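CG11501 (Drosophila melanogaster, PDB 3ZZO) acts as a secreted cytokine of the immune response that suppresses the immune deficiency pathway and promotes survival after Sindbis virus infection. Local coordinates at residues S65-W68 against S69-F72; R74-Q77 against Q78-I81. All coordinates share one frame; numbering follows the deposited sequence.

Contact 1. Residues S65-W68 against S69-F72; sequences SGDW and SQEF. With EDO (1,2-ethanediol), chain C.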
ATOM      1  N   SER A  65      -2.066   5.121   9.354  1.00 10.06           N
ATOM      2  CA  SER A  65      -1.975   4.024  10.322  1.00 10.72           C
ATOM      3  C   SER A  65      -2.824   2.838   9.912  1.00  9.96           C
ATOM      4  O   SER A  65      -3.817   2.965   9.231  1.00 10.88           O
ATOM      5  CB  SER A  65      -2.407   4.524  11.715  1.00 13.02           C
ATOM      6  OG  SER A  65      -3.785   4.914  11.700  1.00 17.31           O
ATOM      7  N   GLY A  66      -2.422   1.675  10.410  1.00  9.03           N
ATOM      8  CA  GLY A  66      -3.155   0.445  10.188  1.00  8.51           C
ATOM      9  C   GLY A  66      -2.235  -0.743  10.108  1.00  8.22           C
ATOM     10  O   GLY A  66      -1.065  -0.658  10.466  1.00 10.49           O
ATOM     11  N   ASP A  67      -2.743  -1.856   9.595  1.00  7.75           N
ATOM     12  CA  ASP A  67      -1.976  -3.103   9.576  1.00  8.16           C
ATOM     13  C   ASP A  67      -1.592  -3.563   8.169  1.00  7.14           C
ATOM     14  O   ASP A  67      -1.467  -4.768   7.917  1.00  7.49           O
ATOM     15  CB  ASP A  67      -2.504  -4.134  10.530  1.00 11.44           C
ATOM     16  CG  ASP A  67      -3.838  -4.589  10.191  1.00 11.34           C
ATOM     17  OD1 ASP A  67      -4.664  -3.840   9.594  1.00 13.52           O
ATOM     18  OD2 ASP A  67      -4.238  -5.717  10.636  1.00 12.73           O
ATOM     19  N   TRP A  68      -1.306  -2.614   7.292  1.00  6.48           N
ATOM     20  CA  TRP A  68      -0.478  -2.896   6.118  1.00  6.49           C
ATOM     21  C   TRP A  68      -1.203  -3.833   5.150  1.00  6.30           C
ATOM     22  O   TRP A  68      -2.390  -3.634   4.879  1.00  6.12           O
ATOM     23  CB  TRP A  68       0.935  -3.371   6.532  1.00  7.18           C
ATOM     24  CG  TRP A  68       1.725  -2.279   7.183  1.00  7.68           C
ATOM     25  CD1 TRP A  68       1.999  -2.104   8.520  1.00  9.67           C
ATOM     26  CD2 TRP A  68       2.381  -1.226   6.498  1.00  7.68           C
ATOM     27  NE1 TRP A  68       2.780  -0.986   8.672  1.00  9.98           N
ATOM     28  CE2 TRP A  68       3.023  -0.424   7.447  1.00  8.23           C
ATOM     29  CE3 TRP A  68       2.446  -0.854   5.149  1.00  7.63           C
ATOM     30  CZ2 TRP A  68       3.748   0.714   7.091  1.00  9.75           C
ATOM     31  CZ3 TRP A  68       3.144   0.284   4.794  1.00  8.35           C
ATOM     32  CH2 TRP A  68       3.761   1.057   5.757  1.00  9.29           C
ATOM     33  N   SER A  69      -0.522  -4.840   4.625  1.00  6.47           N
ATOM     34  CA  SER A  69      -1.127  -5.725   3.634  1.00  6.07           C
ATOM     35  C   SER A  69      -2.382  -6.397   4.190  1.00  6.13           C
ATOM     36  O   SER A  69      -3.314  -6.708   3.434  1.00  6.04           O
ATOM     37  CB  SER A  69      -0.131  -6.741   3.111  1.00  6.79           C
ATOM     38  OG  SER A  69       0.412  -7.537   4.177  1.00  7.78           O
ATOM     39  N   GLN A  70      -2.401  -6.681   5.489  1.00  5.88           N
ATOM     40  CA  GLN A  70      -3.559  -7.316   6.135  1.00  6.06           C
ATOM     41  C   GLN A  70      -4.782  -6.418   6.036  1.00  6.13           C
ATOM     42  O   GLN A  70      -5.893  -6.880   5.756  1.00  6.03           O
ATOM     43  CB  GLN A  70      -3.148  -7.608   7.595  1.00  6.51           C
ATOM     44  CG  GLN A  70      -4.137  -8.462   8.355  1.00  6.67           C
ATOM     45  CD  GLN A  70      -3.567  -8.914   9.675  1.00  7.46           C
ATOM     46  OE1 GLN A  70      -2.402  -8.679   9.984  1.00  8.79           O
ATOM     47  NE2 GLN A  70      -4.331  -9.660  10.452  1.00  8.48           N
ATOM     48  N   GLU A  71      -4.575  -5.116   6.190  1.00  6.17           N
ATOM     49  CA  GLU A  71      -5.645  -4.125   6.023  1.00  6.12           C
ATOM     50  C   GLU A  71      -6.060  -3.945   4.553  1.00  6.18           C
ATOM     51  O   GLU A  71      -7.227  -3.735   4.270  1.00  6.33           O
ATOM     52  CB  GLU A  71      -5.242  -2.801   6.631  1.00  6.61           C
ATOM     53  CG  GLU A  71      -6.363  -1.815   6.669  1.00  8.31           C
ATOM     54  CD  GLU A  71      -6.204  -0.721   7.666  1.00 11.05           C
ATOM     55  OE1 GLU A  71      -5.295  -0.769   8.508  1.00 14.58           O
ATOM     56  OE2 GLU A  71      -7.024   0.246   7.606  1.00 13.15           O
ATOM     57  N   PHE A  72      -5.103  -4.042   3.626  1.00  6.01           N
ATOM     58  CA  PHE A  72      -5.420  -4.013   2.197  1.00  5.88           C
ATOM     59  C   PHE A  72      -6.386  -5.144   1.852  1.00  6.20           C
ATOM     60  O   PHE A  72      -7.383  -4.942   1.158  1.00  6.43           O
ATOM     61  CB  PHE A  72      -4.130  -4.142   1.367  1.00  6.48           C
ATOM     62  CG  PHE A  72      -4.379  -4.143  -0.111  1.00  6.49           C
ATOM     63  CD1 PHE A  72      -4.702  -2.985  -0.756  1.00  7.25           C
ATOM     64  CD2 PHE A  72      -4.287  -5.307  -0.854  1.00  8.28           C
ATOM     65  CE1 PHE A  72      -4.943  -2.988  -2.140  1.00  8.11           C
ATOM     66  CE2 PHE A  72      -4.560  -5.304  -2.217  1.00  8.86           C
ATOM     67  CZ  PHE A  72      -4.872  -4.141  -2.834  1.00  8.84           C
TER
HETATM   68  C1  EDO C1119      -1.029 -11.875   3.809  1.00 13.85           C
HETATM   69  O1  EDO C1119       0.322 -12.049   3.836  1.00 11.73           O
HETATM   70  C2  EDO C1119      -1.361 -10.373   3.659  1.00 14.22           C
HETATM   71  O2  EDO C1119      -0.970  -9.652   4.712  1.00 11.50           O
HETATM   72  O   HOH W   1      -6.341   2.389   8.980  1.00 18.46           O
HETATM   73  O   HOH W   2      -0.362  -6.864   9.390  1.00  9.47           O

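Contact 2. Residues R74-Q77 against Q78-I81; sequences RRNQ and QYGI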
ATOM      1  N   ARG A  74      -8.345  -6.706   4.101  1.00  6.00           N
ATOM      2  CA  ARG A  74      -9.577  -6.493   4.887  1.00  6.44           C
ATOM      3  C   ARG A  74     -10.493  -5.496   4.215  1.00  6.12           C
ATOM      4  O   ARG A  74     -11.686  -5.751   4.065  1.00  7.20           O
ATOM      5  CB  ARG A  74      -9.203  -6.009   6.276  1.00  6.30           C
ATOM      6  CG  ARG A  74     -10.366  -6.085   7.255  1.00  7.18           C
ATOM      7  CD  ARG A  74     -10.038  -5.515   8.621  1.00  7.94           C
ATOM      8  NE  ARG A  74      -8.920  -6.214   9.231  1.00  7.89           N
ATOM      9  CZ  ARG A  74      -7.712  -5.740   9.435  1.00  8.22           C
ATOM     10  NH1 ARG A  74      -7.389  -4.465   9.191  1.00  8.87           N
ATOM     11  NH2 ARG A  74      -6.787  -6.541   9.924  1.00  8.79           N
ATOM     12  N   ARG A  75      -9.963  -4.342   3.846  1.00  6.43           N
ATOM     13  CA  ARG A  75     -10.829  -3.291   3.309  1.00  7.64           C
ATOM     14  C   ARG A  75     -11.365  -3.609   1.920  1.00  7.99           C
ATOM     15  O   ARG A  75     -12.329  -3.009   1.476  1.00 10.30           O
ATOM     16  CB  ARG A  75     -10.177  -1.952   3.436  1.00 11.41           C
ATOM     17  CG  ARG A  75      -9.092  -1.704   2.547  1.00 12.09           C
ATOM     18  CD  ARG A  75      -8.338  -0.385   3.036  1.00 13.56           C
ATOM     19  NE  ARG A  75      -9.209   0.769   3.019  1.00 15.27           N
ATOM     20  CZ  ARG A  75      -9.141   1.802   3.906  1.00 17.88           C
ATOM     21  NH1 ARG A  75      -8.242   1.889   4.893  1.00 15.40           N
ATOM     22  NH2 ARG A  75     -10.019   2.750   3.793  1.00 19.29           N
ATOM     23  N   ASN A  76     -10.748  -4.568   1.244  1.00  6.97           N
ATOM     24  CA  ASN A  76     -11.166  -4.988  -0.082  1.00  7.13           C
ATOM     25  C   ASN A  76     -11.787  -6.373  -0.063  1.00  7.11           C
ATOM     26  O   ASN A  76     -11.734  -7.117  -1.049  1.00  8.00           O
ATOM     27  CB  ASN A  76      -9.944  -4.922  -0.994  1.00  7.30           C
ATOM     28  CG  ASN A  76      -9.501  -3.510  -1.211  1.00  7.72           C
ATOM     29  OD1 ASN A  76      -8.321  -3.133  -0.939  1.00  9.14           O
ATOM     30  ND2 ASN A  76     -10.389  -2.677  -1.683  1.00  7.35           N
ATOM     31  N   GLN A  77     -12.471  -6.696   1.039  1.00  6.99           N
ATOM     32  CA  GLN A  77     -13.184  -7.935   1.201  1.00  7.63           C
ATOM     33  C   GLN A  77     -14.014  -8.306  -0.010  1.00  7.90           C
ATOM     34  O   GLN A  77     -14.082  -9.469  -0.411  1.00  8.69           O
ATOM     35  CB  GLN A  77     -14.069  -7.836   2.426  1.00  7.17           C
ATOM     36  CG  GLN A  77     -14.809  -9.125   2.712  1.00  7.71           C
ATOM     37  CD  GLN A  77     -15.721  -9.081   3.917  1.00  7.86           C
ATOM     38  OE1 GLN A  77     -15.942  -8.021   4.512  1.00  9.38           O
ATOM     39  NE2 GLN A  77     -16.247 -10.215   4.288  1.00  9.92           N
ATOM     40  N   GLN A  78     -14.706  -7.325  -0.568  1.00  8.85           N
ATOM     41  CA  GLN A  78     -15.607  -7.616  -1.684  1.00 10.61           C
ATOM     42  C   GLN A  78     -14.965  -8.166  -2.911  1.00  9.93           C
ATOM     43  O   GLN A  78     -15.653  -8.785  -3.747  1.00 11.92           O
ATOM     44  CB  GLN A  78     -16.437  -6.367  -2.053  1.00 11.56           C
ATOM     45  CG  GLN A  78     -15.635  -5.231  -2.671  1.00 14.21           C
ATOM     46  CD  GLN A  78     -16.394  -3.945  -2.852  1.00 18.85           C
ATOM     47  OE1 GLN A  78     -15.853  -2.876  -2.538  1.00 25.78           O
ATOM     48  NE2 GLN A  78     -17.602  -4.036  -3.327  1.00 23.79           N
ATOM     49  N   TYR A  79     -13.675  -7.985  -3.054  1.00  9.51           N
ATOM     50  CA  TYR A  79     -12.905  -8.415  -4.212  1.00  9.45           C
ATOM     51  C   TYR A  79     -12.200  -9.736  -4.002  1.00  9.19           C
ATOM     52  O   TYR A  79     -11.805 -10.366  -4.983  1.00 11.13           O
ATOM     53  CB  TYR A  79     -11.921  -7.329  -4.623  1.00  9.57           C
ATOM     54  CG  TYR A  79     -12.587  -6.049  -5.000  1.00  9.82           C
ATOM     55  CD1 TYR A  79     -13.482  -6.003  -6.046  1.00 12.47           C
ATOM     56  CD2 TYR A  79     -12.375  -4.890  -4.291  1.00 12.82           C
ATOM     57  CE1 TYR A  79     -14.113  -4.832  -6.383  1.00 15.31           C
ATOM     58  CE2 TYR A  79     -12.995  -3.701  -4.606  1.00 14.81           C
ATOM     59  CZ  TYR A  79     -13.837  -3.683  -5.687  1.00 14.70           C
ATOM     60  OH  TYR A  79     -14.457  -2.533  -6.034  1.00 17.23           O
ATOM     61  N   GLY A  80     -11.999 -10.177  -2.767  1.00  9.19           N
ATOM     62  CA  GLY A  80     -11.318 -11.448  -2.559  1.00  9.58           C
ATOM     63  C   GLY A  80      -9.827 -11.389  -2.948  1.00  9.24           C
ATOM     64  O   GLY A  80      -9.379 -12.071  -3.882  1.00 11.84           O
ATOM     65  N   ILE A  81      -9.062 -10.625  -2.192  1.00  7.86           N
ATOM     66  CA  ILE A  81      -7.655 -10.393  -2.466  1.00  7.54           C
ATOM     67  C   ILE A  81      -6.841 -11.626  -2.051  1.00  7.20           C
ATOM     68  O   ILE A  81      -6.898 -12.044  -0.887  1.00  8.53           O
ATOM     69  CB  ILE A  81      -7.140  -9.177  -1.711  1.00  7.12           C
ATOM     70  CG1 ILE A  81      -7.927  -7.900  -2.023  1.00  7.31           C
ATOM     71  CG2 ILE A  81      -5.647  -8.989  -1.935  1.00  7.52           C
ATOM     72  CD1 ILE A  81      -7.990  -7.571  -3.508  1.00  8.39           C
TER
HETATM   73  O   HOH W   3     -14.854  -4.654   0.575  1.00 18.49           O
HETATM   74  O   HOH W   4     -13.180  -1.969  -1.516  1.00 25.45           O
HETATM   75  O   HOH W   5     -10.195  -9.594   0.273  1.00 10.65           O

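Contact 1. Residues S65-W68 against S69-F72
Glu71 reaches back from the first turn of helix 69-75 to the loop that leads into it, and one of its carboxylate oxygens takes the backbone N-H of Asp67. This is the N-terminal end of the helix that covers the antiparallel sheet of the ferredoxin-like subdomain SD1, with Trp68 at the N-cap position.

Backbone bonds start the helix. Phe72 N donates to Trp68 O at 3.0 Å. A weaker bond joins Gln70 N to Asp67 O at 3.2 Å.

The side-chain bond runs from Asp67 N to Glu71 OE1, 3.0 Å long, and meets the oxygen nearly along its C-O axis. Glu71 gets there as an extended arm: CG is anti to the backbone N (chi1 -172°) and the chain stays stretched beyond it. Glu71 OE1 also lies 3.0 Å from Gly66 CA.

Two carboxylates come close here. Asp67 OD1 lies 3.3 Å from Glu71 OE1, with the planes turned 57° apart. The salt bridge of Asp67 OD2 to Arg74, seven residues and about two turns further along, probably offsets this repulsion. Asp67 OD2 also lies 3.4 Å from Gln70 CD, and the carboxylate and amide planes are turned 35° apart.

Phe72 leads away from the loop into the core, where its ring packs edge-to-face with Phe11.

Solvent completes the contact. One water donates to both Asp67 O and Gln70 OE1. An ethanediol, probably from the crystallisation liquor, shares a 2.6 Å hydrogen bond between its O2 and Ser69 OG. Another water donates to Ser65 O and to Glu71 OE2, at 2.6 Å from the latter.

Contact 2. Residues R74-Q77 against Q78-I81
The turn that ends helix 69-75 and leads into edge strand 81-89 of the SD1 sheet is built from two successive i to i+3 backbone bonds. Tyr79 N donates to Asn76 O at 2.9 Å, and Gly80 N donates to Gln77 O at 3.2 Å. Gly80 has positive phi (69°), a backbone shape that favours glycine.

Waters bridge further backbone groups. One links Arg75 O to Gln78 N. Another donates to Asn76 O and accepts from Ile81 N at 2.9 Å.

Arg15, just after strand 6-13, donates a hydrogen bond from its NE to Gln78 O and so ties the turn to that part of the chain.

Side chains pack across the turn. Asn76 CB rests on Ile81 CG1 at 3.7 Å and lies 4.1 Å from Tyr79 CD2. Ile81 continues into the core against Phe11. Gln78 has a chi1 of 69°, with CG between its backbone N and carbonyl carbon. This places the CG methylene of Gln78 over the centre of one face of the Tyr79 ring, 3.5 Å above the ring plane.

Contacts 1 and 2 lie at the two ends of helix 69-75, with centres about 12 Å apart. They come in series along the chain: 65-72 brings the chain from the preceding loop into the helix, and 74-81 takes it out into strand 81-89. The two meet directly. Asp67 OD2 and Arg74 NH2 form a salt bridge of 2.8 Å, and Phe72 CE2 packs on Ile81 CG2 at 3.9 Å on the side facing the sheet. Together they probably help fix how the helix lies over the four-stranded sheet of SD1, between the loop region before it and the edge strand after it.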